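Local coordinates for protein predicted component of a thermophile-specific DNA repair system, contains a RAMP domain (Methanopyrus kandleri, PDB 4N0L) that binds CRISPR RNA as the Csm3 subunit of a type III-A CRISPR system and may also have endonuclease activity, at residues 78-83 with 133-138; 129-134 with 159-164; 180-185 with 301-306; 291-296 with 306-311. One frame throughout, in Å; residues are numbered along the deposited sequence.

Contact 1 of 4, residues 78-83 with 133-138; sequences FGAHHN and PGRLED
With CG anti to the backbone N (chi1 -178°) and the chain extended on to NE, Arg135 reaches from its helix to Ala80 and lays its guanidinium over that methyl. Ala80 CB sits above one face of the group, offset toward the rim, 3.5 Å from Arg135 CZ. His81 turns the other way: CG lies beside the backbone N (chi1 -75°), which swings the imidazole round to the end of the same guanidinium. His81 NE2 comes in at the guanidinium edge, in its plane, 3.8 Å from Arg135 NH2, while the two flat groups are steeply inclined at 71°. No direct hydrogen bond spans the segments. Instead one water in the plane of the imidazole lies 2.6 Å from His81 NE2 and accepts a weak bond from Arg135 NH2. Arg85 O holds His81 ND1 and Gly127 O takes Arg135 NH1, so both polar groups are fixed from outside the contact as well. Leu136 CD1 adds an apolar contact with Ala80 CB at 4.1 Å. The His81 side chain is about 10 Å from the zinc ion, near the metal site without being part of it. The arrangement joins the short 3-10 turn that follows helix 74-78 to helix 133-137, while Phe78 at the end of that first helix packs back on helix 51-69.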
loop_
_atom_site.group_PDB
_atom_site.type_symbol
_atom_site.label_atom_id
_atom_site.label_comp_id
_atom_site.label_asym_id
_atom_site.label_seq_id
_atom_site.Cartn_x
_atom_site.Cartn_y
_atom_site.Cartn_z
ATOM N N PHE A 78 -2.912 18.281 5.157
ATOM C CA PHE A 78 -2.134 18.377 3.924
ATOM C C PHE A 78 -1.214 19.594 3.892
ATOM O O PHE A 78 -0.282 19.651 3.085
ATOM C CB PHE A 78 -3.063 18.406 2.709
ATOM C CG PHE A 78 -3.773 17.103 2.456
ATOM C CD1 PHE A 78 -3.057 15.958 2.141
ATOM C CD2 PHE A 78 -5.156 17.024 2.529
ATOM C CE1 PHE A 78 -3.707 14.756 1.908
ATOM C CE2 PHE A 78 -5.810 15.827 2.293
ATOM C CZ PHE A 78 -5.085 14.692 1.982
ATOM N N GLY A 79 -1.470 20.557 4.775
ATOM C CA GLY A 79 -0.673 21.769 4.847
ATOM C C GLY A 79 -0.520 22.483 3.518
ATOM O O GLY A 79 -1.507 22.817 2.862
ATOM N N ALA A 80 0.728 22.690 3.110
ATOM C CA ALA A 80 1.028 23.413 1.881
ATOM C C ALA A 80 0.671 22.610 0.630
ATOM O O ALA A 80 0.679 23.143 -0.478
ATOM C CB ALA A 80 2.499 23.806 1.854
ATOM N N HIS A 81 0.378 21.326 0.805
ATOM C CA HIS A 81 -0.023 20.476 -0.314
ATOM C C HIS A 81 -1.535 20.529 -0.558
ATOM O O HIS A 81 -2.043 19.879 -1.476
ATOM C CB HIS A 81 0.427 19.031 -0.079
ATOM C CG HIS A 81 1.896 18.816 -0.285
ATOM N ND1 HIS A 81 2.536 17.651 0.075
ATOM C CD2 HIS A 81 2.849 19.618 -0.819
ATOM C CE1 HIS A 81 3.820 17.741 -0.225
ATOM N NE2 HIS A 81 4.034 18.931 -0.769
ATOM N N HIS A 82 -2.239 21.275 0.294
ATOM C CA HIS A 82 -3.656 21.614 0.106
ATOM C C HIS A 82 -4.634 20.443 0.282
ATOM O O HIS A 82 -5.387 20.405 1.259
ATOM C CB HIS A 82 -3.872 22.254 -1.273
ATOM C CG HIS A 82 -3.176 23.572 -1.444
ATOM N ND1 HIS A 82 -3.735 24.768 -1.044
ATOM C CD2 HIS A 82 -1.966 23.877 -1.960
ATOM C CE1 HIS A 82 -2.902 25.753 -1.316
ATOM N NE2 HIS A 82 -1.814 25.241 -1.872
ATOM N N ASN A 83 -4.626 19.492 -0.650
ATOM C CA ASN A 83 -5.680 18.478 -0.677
ATOM C C ASN A 83 -5.220 17.060 -1.022
ATOM O O ASN A 83 -6.049 16.160 -1.177
ATOM C CB ASN A 83 -6.770 18.901 -1.664
ATOM C CG ASN A 83 -6.229 19.127 -3.065
ATOM O OD1 ASN A 83 -5.030 19.346 -3.252
ATOM N ND2 ASN A 83 -7.110 19.080 -4.055
ATOM N N PRO A 133 6.515 27.989 8.495
ATOM C CA PRO A 133 5.413 28.958 8.593
ATOM C C PRO A 133 5.447 30.024 7.500
ATOM O O PRO A 133 4.392 30.480 7.058
ATOM C CB PRO A 133 5.628 29.603 9.972
ATOM C CG PRO A 133 6.552 28.684 10.701
ATOM C CD PRO A 133 7.427 28.092 9.645
ATOM N N GLY A 134 6.647 30.429 7.094
ATOM C CA GLY A 134 6.809 31.360 5.993
ATOM C C GLY A 134 6.124 30.857 4.736
ATOM O O GLY A 134 5.382 31.589 4.080
ATOM N N ARG A 135 6.379 29.596 4.405
ATOM C CA ARG A 135 5.747 28.952 3.260
ATOM C C ARG A 135 4.233 28.885 3.436
ATOM O O ARG A 135 3.479 29.252 2.534
ATOM C CB ARG A 135 6.322 27.545 3.066
ATOM C CG ARG A 135 5.769 26.777 1.875
ATOM C CD ARG A 135 6.434 25.411 1.778
ATOM N NE ARG A 135 5.789 24.535 0.804
ATOM C CZ ARG A 135 5.768 23.207 0.896
ATOM N NH1 ARG A 135 6.350 22.602 1.924
ATOM N NH2 ARG A 135 5.158 22.485 -0.033
ATOM N N LEU A 136 3.806 28.438 4.614
ATOM C CA LEU A 136 2.390 28.293 4.946
ATOM C C LEU A 136 1.591 29.578 4.773
ATOM O O LEU A 136 0.503 29.575 4.196
ATOM C CB LEU A 136 2.243 27.809 6.391
ATOM C CG LEU A 136 2.190 26.306 6.682
ATOM C CD1 LEU A 136 2.829 25.477 5.576
ATOM C CD2 LEU A 136 2.835 26.021 8.031
ATOM N N GLU A 137 2.134 30.671 5.296
ATOM C CA GLU A 137 1.417 31.937 5.343
ATOM C C GLU A 137 1.428 32.671 4.002
ATOM O O GLU A 137 0.592 33.541 3.762
ATOM C CB GLU A 137 1.995 32.811 6.455
ATOM C CG GLU A 137 1.596 32.305 7.839
ATOM C CD GLU A 137 2.174 33.127 8.969
ATOM O OE1 GLU A 137 3.172 33.840 8.738
ATOM O OE2 GLU A 137 1.631 33.056 10.092
ATOM N N ASP A 138 2.378 32.327 3.136
ATOM C CA ASP A 138 2.396 32.869 1.779
ATOM C C ASP A 138 1.179 32.376 1.001
ATOM O O ASP A 138 0.861 31.188 1.017
ATOM C CB ASP A 138 3.683 32.488 1.043
ATOM C CG ASP A 138 3.819 33.197 -0.297
ATOM O OD1 ASP A 138 4.272 34.362 -0.316
ATOM O OD2 ASP A 138 3.470 32.590 -1.333
HETATM O O HOH W 1 6.323 19.969 -1.403
#

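Contact 2 of 4, residues 129-134 with 159-164; sequences GFSDPG and ELSGVV
Ser131 and Ser161 bring the backbones to within 5.2 Å, CA to CA, where the type I turn 129-132 runs up to the chain around the end of helix 157-160. The contact lies in the zinc-bearing part of a RAMP protein, whose core has an RRM-like fold. Ser131 carries it. Its CB points at the other segment and OG stands between the backbone N and the carbonyl carbon (chi1 69°), a rotamer that lays the hydroxyl against the backbone of Ser161. There Ser131 OG lies 3.4 Å from Ser161 CA, and the CB of Ser161 is 3.6 Å from that same OG. The carbon of the serine has apolar company: Leu160 CB and Val164 CG2 each stand 4.0 Å from Ser131 CB. A small side chain is thus set among the three residues by van der Waals contact; no hydrogen bond crosses between the segments, and the one that Ser131 OG makes lies outside them. The turn is also held by the carboxylate of Asp126, which accepts from the backbone N of Phe130 and of Ser131, and Arg152 NE donates to Phe130 O. Asp132 then N-caps helix 133-137 through OD1 and the backbone N of Arg135. On the other segment Leu160 and Val164 also pack on helix 93-99, and the Val164 side chain is about 7 Å from that of the zinc ligand Cys88. Leu160 O accepts from both Val163 N and Val164 N, the latter at 2.8 Å.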
loop_
_atom_site.group_PDB
_atom_site.type_symbol
_atom_site.label_atom_id
_atom_site.label_comp_id
_atom_site.label_asym_id
_atom_site.label_seq_id
_atom_site.Cartn_x
_atom_site.Cartn_y
_atom_site.Cartn_z
ATOM N N GLY A 129 4.947 21.084 5.192
ATOM C CA GLY A 129 5.551 22.329 5.627
ATOM C C GLY A 129 5.233 22.670 7.069
ATOM O O GLY A 129 5.071 23.840 7.414
ATOM N N PHE A 130 5.128 21.641 7.905
ATOM C CA PHE A 130 4.814 21.797 9.323
ATOM C C PHE A 130 5.816 22.708 10.032
ATOM O O PHE A 130 5.460 23.447 10.952
ATOM C CB PHE A 130 4.782 20.425 10.003
ATOM C CG PHE A 130 4.384 20.467 11.454
ATOM C CD1 PHE A 130 5.342 20.397 12.452
ATOM C CD2 PHE A 130 3.050 20.575 11.819
ATOM C CE1 PHE A 130 4.980 20.431 13.787
ATOM C CE2 PHE A 130 2.680 20.607 13.151
ATOM C CZ PHE A 130 3.647 20.537 14.137
ATOM N N SER A 131 7.071 22.651 9.599
ATOM C CA SER A 131 8.131 23.450 10.202
ATOM C C SER A 131 8.523 24.628 9.316
ATOM O O SER A 131 9.645 25.126 9.398
ATOM C CB SER A 131 9.356 22.577 10.496
ATOM O OG SER A 131 9.995 22.163 9.300
ATOM N N ASP A 132 7.598 25.063 8.464
ATOM C CA ASP A 132 7.860 26.164 7.540
ATOM C C ASP A 132 6.672 27.133 7.468
ATOM O O ASP A 132 5.904 27.103 6.505
ATOM C CB ASP A 132 8.183 25.610 6.148
ATOM C CG ASP A 132 8.780 26.653 5.218
ATOM O OD1 ASP A 132 8.776 27.853 5.564
ATOM O OD2 ASP A 132 9.244 26.266 4.125
ATOM N N PRO A 133 6.515 27.989 8.495
ATOM C CA PRO A 133 5.413 28.958 8.593
ATOM C C PRO A 133 5.447 30.024 7.500
ATOM O O PRO A 133 4.392 30.480 7.058
ATOM C CB PRO A 133 5.628 29.603 9.972
ATOM C CG PRO A 133 6.552 28.684 10.701
ATOM C CD PRO A 133 7.427 28.092 9.645
ATOM N N GLY A 134 6.647 30.429 7.094
ATOM C CA GLY A 134 6.809 31.360 5.993
ATOM C C GLY A 134 6.124 30.857 4.736
ATOM O O GLY A 134 5.382 31.589 4.080
ATOM N N GLU A 159 13.874 25.154 14.783
ATOM C CA GLU A 159 14.323 24.045 15.616
ATOM C C GLU A 159 13.677 22.742 15.152
ATOM O O GLU A 159 14.351 21.724 14.995
ATOM C CB GLU A 159 13.999 24.308 17.087
ATOM N N LEU A 160 12.364 22.788 14.944
ATOM C CA LEU A 160 11.623 21.643 14.424
ATOM C C LEU A 160 12.127 21.222 13.049
ATOM O O LEU A 160 12.102 20.043 12.704
ATOM C CB LEU A 160 10.128 21.963 14.353
ATOM C CG LEU A 160 9.203 21.447 15.460
ATOM C CD1 LEU A 160 9.960 20.606 16.481
ATOM C CD2 LEU A 160 8.468 22.597 16.137
ATOM N N SER A 161 12.610 22.191 12.279
ATOM C CA SER A 161 13.019 21.952 10.899
ATOM C C SER A 161 14.247 21.046 10.805
ATOM O O SER A 161 14.519 20.462 9.758
ATOM C CB SER A 161 13.298 23.284 10.199
ATOM O OG SER A 161 13.777 23.085 8.882
ATOM N N GLY A 162 14.974 20.921 11.910
ATOM C CA GLY A 162 16.128 20.043 11.964
ATOM C C GLY A 162 15.745 18.687 12.521
ATOM O O GLY A 162 16.559 17.764 12.560
ATOM N N VAL A 163 14.495 18.570 12.959
ATOM C CA VAL A 163 14.009 17.335 13.560
ATOM C C VAL A 163 13.006 16.590 12.676
ATOM O O VAL A 163 13.131 15.384 12.467
ATOM C CB VAL A 163 13.351 17.614 14.927
ATOM C CG1 VAL A 163 12.914 16.315 15.584
ATOM C CG2 VAL A 163 14.311 18.375 15.827
ATOM N N VAL A 164 12.019 17.311 12.151
ATOM C CA VAL A 164 10.867 16.672 11.519
ATOM C C VAL A 164 10.889 16.691 9.987
ATOM O O VAL A 164 9.865 16.438 9.347
ATOM C CB VAL A 164 9.548 17.318 11.996
ATOM C CG1 VAL A 164 9.436 17.236 13.510
ATOM C CG2 VAL A 164 9.452 18.764 11.524
#

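Contact 3 of 4, residues 180-185 with 301-306; sequences TTYTVN and AADEVT
Thr180 and Thr306 meet through their hydroxyls at the buried end of this contact, the two side chains crossing at about a right angle. Thr180 OG1 and Thr306 OG1 are 2.9 Å apart, a hydrogen-bonding distance, although where the proton lies is not settled because Thr183 OG1 is also close. Glu13 OE2 holds Thr306 OG1 from strand 7-16. Next to this pair the packing turns apolar. Tyr182 has CG anti to its backbone N (chi1 164°), which carries the ring past Thr306, whose CG2 comes within 3.5 Å of Tyr182 CD2.

The exposed side is looser. There Asp303 sets OD1 over one face of the tyrosine ring, 3.7 Å from Tyr182 CE1, with the carboxylate plane nearly perpendicular to the ring (84°). Apart from this, a water bridges the backbones: it accepts from Tyr182 N at 2.8 Å and lies within bonding distance of Thr306 O, joining the first turn of the helix to the loop. Thr180 is the N-cap residue of helix 181-191, so this is a helix N-terminus docked on an irregular loop beside strands 7-16 and 223-231 of the RRM-like antiparallel sheet.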
loop_
_atom_site.group_PDB
_atom_site.type_symbol
_atom_site.label_atom_id
_atom_site.label_comp_id
_atom_site.label_asym_id
_atom_site.label_seq_id
_atom_site.Cartn_x
_atom_site.Cartn_y
_atom_site.Cartn_z
ATOM N N THR A 180 -1.924 -13.765 -14.649
ATOM C CA THR A 180 -1.533 -15.141 -14.362
ATOM C C THR A 180 -1.681 -15.995 -15.616
ATOM O O THR A 180 -2.351 -15.592 -16.567
ATOM C CB THR A 180 -2.375 -15.751 -13.224
ATOM O OG1 THR A 180 -3.734 -15.906 -13.656
ATOM C CG2 THR A 180 -2.338 -14.856 -11.992
ATOM N N THR A 181 -1.037 -17.159 -15.622
ATOM C CA THR A 181 -1.132 -18.087 -16.745
ATOM C C THR A 181 -2.588 -18.437 -17.048
ATOM O O THR A 181 -2.992 -18.496 -18.210
ATOM C CB THR A 181 -0.338 -19.381 -16.472
ATOM O OG1 THR A 181 1.060 -19.075 -16.399
ATOM C CG2 THR A 181 -0.566 -20.403 -17.574
ATOM N N TYR A 182 -3.373 -18.651 -15.995
ATOM C CA TYR A 182 -4.807 -18.890 -16.133
ATOM C C TYR A 182 -5.493 -17.733 -16.856
ATOM O O TYR A 182 -6.366 -17.941 -17.692
ATOM C CB TYR A 182 -5.452 -19.110 -14.762
ATOM C CG TYR A 182 -6.960 -18.973 -14.760
ATOM C CD1 TYR A 182 -7.770 -20.014 -15.199
ATOM C CD2 TYR A 182 -7.574 -17.810 -14.310
ATOM C CE1 TYR A 182 -9.149 -19.897 -15.198
ATOM C CE2 TYR A 182 -8.953 -17.685 -14.302
ATOM C CZ TYR A 182 -9.735 -18.731 -14.749
ATOM O OH TYR A 182 -11.108 -18.613 -14.746
ATOM N N THR A 183 -5.098 -16.511 -16.520
ATOM C CA THR A 183 -5.703 -15.327 -17.112
ATOM C C THR A 183 -5.378 -15.239 -18.607
ATOM O O THR A 183 -6.226 -14.855 -19.414
ATOM C CB THR A 183 -5.239 -14.047 -16.382
ATOM O OG1 THR A 183 -5.758 -14.051 -15.047
ATOM C CG2 THR A 183 -5.725 -12.799 -17.093
ATOM N N VAL A 184 -4.157 -15.618 -18.973
ATOM C CA VAL A 184 -3.729 -15.588 -20.370
ATOM C C VAL A 184 -4.317 -16.748 -21.176
ATOM O O VAL A 184 -4.834 -16.553 -22.278
ATOM C CB VAL A 184 -2.193 -15.625 -20.486
ATOM C CG1 VAL A 184 -1.768 -15.707 -21.947
ATOM C CG2 VAL A 184 -1.582 -14.402 -19.819
ATOM N N ASN A 185 -4.230 -17.955 -20.623
ATOM C CA ASN A 185 -4.662 -19.163 -21.321
ATOM C C ASN A 185 -6.177 -19.367 -21.335
ATOM O O ASN A 185 -6.709 -20.031 -22.225
ATOM C CB ASN A 185 -3.994 -20.394 -20.703
ATOM C CG ASN A 185 -2.512 -20.470 -21.010
ATOM O OD1 ASN A 185 -1.944 -19.566 -21.623
ATOM N ND2 ASN A 185 -1.876 -21.555 -20.584
ATOM N N ALA A 301 -5.798 -24.099 -3.628
ATOM C CA ALA A 301 -6.162 -22.754 -4.079
ATOM C C ALA A 301 -6.891 -22.744 -5.416
ATOM O O ALA A 301 -8.120 -22.835 -5.438
ATOM C CB ALA A 301 -4.927 -21.883 -4.167
ATOM N N ALA A 302 -6.141 -22.572 -6.506
ATOM C CA ALA A 302 -6.703 -22.537 -7.861
ATOM C C ALA A 302 -7.758 -23.627 -7.995
ATOM O O ALA A 302 -7.448 -24.803 -7.806
ATOM C CB ALA A 302 -5.613 -22.708 -8.901
ATOM N N ASP A 303 -8.995 -23.265 -8.331
ATOM C CA ASP A 303 -9.354 -22.071 -9.102
ATOM C C ASP A 303 -9.493 -20.738 -8.349
ATOM O O ASP A 303 -9.819 -19.722 -8.964
ATOM C CB ASP A 303 -10.670 -22.350 -9.843
ATOM C CG ASP A 303 -10.763 -21.621 -11.171
ATOM O OD1 ASP A 303 -9.725 -21.488 -11.854
ATOM O OD2 ASP A 303 -11.875 -21.184 -11.533
ATOM N N GLU A 304 -9.250 -20.721 -7.042
ATOM C CA GLU A 304 -9.522 -19.518 -6.253
ATOM C C GLU A 304 -8.349 -18.536 -6.267
ATOM O O GLU A 304 -8.561 -17.324 -6.321
ATOM C CB GLU A 304 -9.873 -19.887 -4.807
ATOM C CG GLU A 304 -11.116 -20.765 -4.645
ATOM C CD GLU A 304 -12.412 -20.072 -5.060
ATOM O OE1 GLU A 304 -12.392 -18.857 -5.357
ATOM O OE2 GLU A 304 -13.458 -20.754 -5.095
ATOM N N VAL A 305 -7.121 -19.041 -6.220
ATOM C CA VAL A 305 -5.950 -18.173 -6.305
ATOM C C VAL A 305 -5.018 -18.732 -7.375
ATOM O O VAL A 305 -4.104 -19.500 -7.080
ATOM C CB VAL A 305 -5.203 -18.060 -4.958
ATOM C CG1 VAL A 305 -4.066 -17.051 -5.064
ATOM C CG2 VAL A 305 -6.159 -17.658 -3.843
ATOM N N THR A 306 -5.247 -18.318 -8.618
ATOM C CA THR A 306 -4.593 -18.923 -9.775
ATOM C C THR A 306 -3.100 -18.626 -9.865
ATOM O O THR A 306 -2.354 -19.366 -10.508
ATOM C CB THR A 306 -5.264 -18.466 -11.086
ATOM O OG1 THR A 306 -4.930 -17.098 -11.353
ATOM C CG2 THR A 306 -6.772 -18.606 -10.978
HETATM O O HOH W 2 -2.594 -19.273 -13.361
#

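Contact 4 of 4, residues 291-296 with 306-311; sequences GFPEEE and TYLSDL
Pro293 presses its ring into the angle between Leu308 and Leu311, the two residues it touches on the opposing turn. The side chain of Leu308 can be followed outward from there. Its CB lies 4.2 Å from Pro293 CB, the first touch across the contact. CG stands beside the backbone N (chi1 -62°), which tips the branched end toward the strand. At that end the methyls part: Leu308 CD2 comes to 3.9 Å from Phe292 CE2 and also rests against Pro293 CB, while CD1 reaches Phe292 CZ at 4.0 Å. The two side chains cross at a slant. Phe292 in turn is packed by its own neighbour: the peptide before Pro293 is cis, and Pro293 CB lies 3.9 Å above the plane of the Phe292 ring, over its centre.

Leu311 packs on CG and CD of the proline, its CB 3.6 Å from Pro293 CG; their side chains cross at about a right angle. Pro293 CG also stands 3.6 Å from Leu308 O, so ring carbon meets backbone oxygen as well as hydrocarbon. No hydrogen bond spans the segments, and the side-chain contacts are apolar. Phe292 and Leu308 both continue onto strands 7-16 and 268-278, and Leu311 onto the former. The arrangement is thus a hydrophobic layer between an antiparallel RRM-like sheet and the turn covering it, with strand 290-292 paired to strand 314-316 alongside.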
loop_
_atom_site.group_PDB
_atom_site.type_symbol
_atom_site.label_atom_id
_atom_site.label_comp_id
_atom_site.label_asym_id
_atom_site.label_seq_id
_atom_site.Cartn_x
_atom_site.Cartn_y
_atom_site.Cartn_z
ATOM N N GLY A 291 7.953 -23.661 3.099
ATOM C CA GLY A 291 7.860 -23.252 1.711
ATOM C C GLY A 291 6.469 -22.804 1.307
ATOM O O GLY A 291 5.467 -23.264 1.858
ATOM N N PHE A 292 6.417 -21.893 0.338
ATOM C CA PHE A 292 5.157 -21.419 -0.216
ATOM C C PHE A 292 5.379 -20.760 -1.572
ATOM O O PHE A 292 6.315 -19.975 -1.736
ATOM C CB PHE A 292 4.475 -20.432 0.739
ATOM C CG PHE A 292 3.088 -20.040 0.313
ATOM C CD1 PHE A 292 2.000 -20.836 0.637
ATOM C CD2 PHE A 292 2.871 -18.881 -0.415
ATOM C CE1 PHE A 292 0.719 -20.484 0.243
ATOM C CE2 PHE A 292 1.593 -18.525 -0.812
ATOM C CZ PHE A 292 0.516 -19.329 -0.483
ATOM N N PRO A 293 4.515 -21.076 -2.549
ATOM C CA PRO A 293 3.463 -22.085 -2.404
ATOM C C PRO A 293 3.959 -23.493 -2.728
ATOM O O PRO A 293 4.656 -23.690 -3.724
ATOM C CB PRO A 293 2.415 -21.631 -3.419
ATOM C CG PRO A 293 3.224 -21.010 -4.505
ATOM C CD PRO A 293 4.400 -20.345 -3.824
ATOM N N GLU A 294 3.616 -24.456 -1.881
ATOM C CA GLU A 294 3.918 -25.854 -2.163
ATOM C C GLU A 294 2.801 -26.465 -3.005
ATOM O O GLU A 294 1.781 -25.817 -3.247
ATOM C CB GLU A 294 4.123 -26.631 -0.863
ATOM C CG GLU A 294 5.444 -26.303 -0.179
ATOM C CD GLU A 294 5.507 -26.788 1.255
ATOM O OE1 GLU A 294 4.468 -27.240 1.779
ATOM O OE2 GLU A 294 6.598 -26.712 1.859
ATOM N N GLU A 295 3.008 -27.695 -3.467
ATOM C CA GLU A 295 2.023 -28.379 -4.301
ATOM C C GLU A 295 0.661 -28.434 -3.618
ATOM O O GLU A 295 -0.375 -28.250 -4.258
ATOM C CB GLU A 295 2.491 -29.792 -4.654
ATOM C CG GLU A 295 1.651 -30.452 -5.741
ATOM C CD GLU A 295 2.113 -31.857 -6.079
ATOM O OE1 GLU A 295 2.840 -32.461 -5.262
ATOM O OE2 GLU A 295 1.748 -32.357 -7.164
ATOM N N GLU A 296 0.674 -28.699 -2.316
ATOM C CA GLU A 296 -0.550 -28.738 -1.526
ATOM C C GLU A 296 -1.304 -27.408 -1.600
ATOM O O GLU A 296 -2.526 -27.393 -1.736
ATOM C CB GLU A 296 -0.238 -29.087 -0.070
ATOM C CG GLU A 296 -1.464 -29.142 0.824
ATOM C CD GLU A 296 -1.155 -29.660 2.214
ATOM O OE1 GLU A 296 -2.014 -29.505 3.106
ATOM O OE2 GLU A 296 -0.061 -30.235 2.413
ATOM N N THR A 306 -5.247 -18.318 -8.618
ATOM C CA THR A 306 -4.593 -18.923 -9.775
ATOM C C THR A 306 -3.100 -18.626 -9.865
ATOM O O THR A 306 -2.354 -19.366 -10.508
ATOM C CB THR A 306 -5.264 -18.466 -11.086
ATOM O OG1 THR A 306 -4.930 -17.098 -11.353
ATOM C CG2 THR A 306 -6.772 -18.606 -10.978
ATOM N N TYR A 307 -2.671 -17.546 -9.218
ATOM C CA TYR A 307 -1.279 -17.114 -9.274
ATOM C C TYR A 307 -0.339 -18.151 -8.677
ATOM O O TYR A 307 0.816 -18.263 -9.092
ATOM C CB TYR A 307 -1.106 -15.782 -8.541
ATOM C CG TYR A 307 0.290 -15.192 -8.615
ATOM C CD1 TYR A 307 0.946 -15.055 -9.833
ATOM C CD2 TYR A 307 0.942 -14.754 -7.469
ATOM C CE1 TYR A 307 2.215 -14.499 -9.905
ATOM C CE2 TYR A 307 2.210 -14.201 -7.529
ATOM C CZ TYR A 307 2.842 -14.076 -8.750
ATOM O OH TYR A 307 4.105 -13.531 -8.811
ATOM N N LEU A 308 -0.842 -18.908 -7.706
ATOM C CA LEU A 308 -0.016 -19.866 -6.982
ATOM C C LEU A 308 0.536 -20.962 -7.892
ATOM O O LEU A 308 1.630 -21.473 -7.656
ATOM C CB LEU A 308 -0.803 -20.488 -5.828
ATOM C CG LEU A 308 -1.268 -19.508 -4.745
ATOM C CD1 LEU A 308 -1.841 -20.251 -3.548
ATOM C CD2 LEU A 308 -0.148 -18.563 -4.311
ATOM N N SER A 309 -0.209 -21.309 -8.937
ATOM C CA SER A 309 0.225 -22.358 -9.858
ATOM C C SER A 309 1.382 -21.911 -10.748
ATOM O O SER A 309 2.075 -22.740 -11.334
ATOM C CB SER A 309 -0.945 -22.821 -10.733
ATOM O OG SER A 309 -1.945 -23.466 -9.963
ATOM N N ASP A 310 1.594 -20.602 -10.840
ATOM C CA ASP A 310 2.665 -20.058 -11.671
ATOM C C ASP A 310 3.974 -19.932 -10.901
ATOM O O ASP A 310 5.010 -19.603 -11.478
ATOM C CB ASP A 310 2.271 -18.690 -12.232
ATOM C CG ASP A 310 1.013 -18.744 -13.074
ATOM O OD1 ASP A 310 0.599 -19.858 -13.455
ATOM O OD2 ASP A 310 0.442 -17.670 -13.364
ATOM N N LEU A 311 3.885 -20.170 -9.602
ATOM C CA LEU A 311 4.989 -19.963 -8.688
ATOM C C LEU A 311 5.703 -21.241 -8.302
ATOM O O LEU A 311 5.093 -22.265 -8.059
ATOM C CB LEU A 311 4.488 -19.287 -7.415
ATOM C CG LEU A 311 4.567 -17.771 -7.330
ATOM C CD1 LEU A 311 4.478 -17.153 -8.705
ATOM C CD2 LEU A 311 3.488 -17.228 -6.419
#

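Contacts 1 and 2 lie together on the zinc-bearing side of the chain and share helix 133-137 and its start, with Leu136 CD2 packing on Gly129 O. Contacts 3 and 4 lie on the opposite side of the chain's centre, about 48 to 50 Å away between centres, and share Thr306; Asp310 of contact 4 probably hydrogen-bonds the backbone N of Thr181 in contact 3. Contacts 2 and 4 are the buried pair; contacts 1 and 3 are only partly buried. Only contact 3 has a direct hydrogen bond between its segments, while contact 1 is bridged by water. Arg135 is central to contact 1, whereas Asp303 lies at the exposed edge of contact 3.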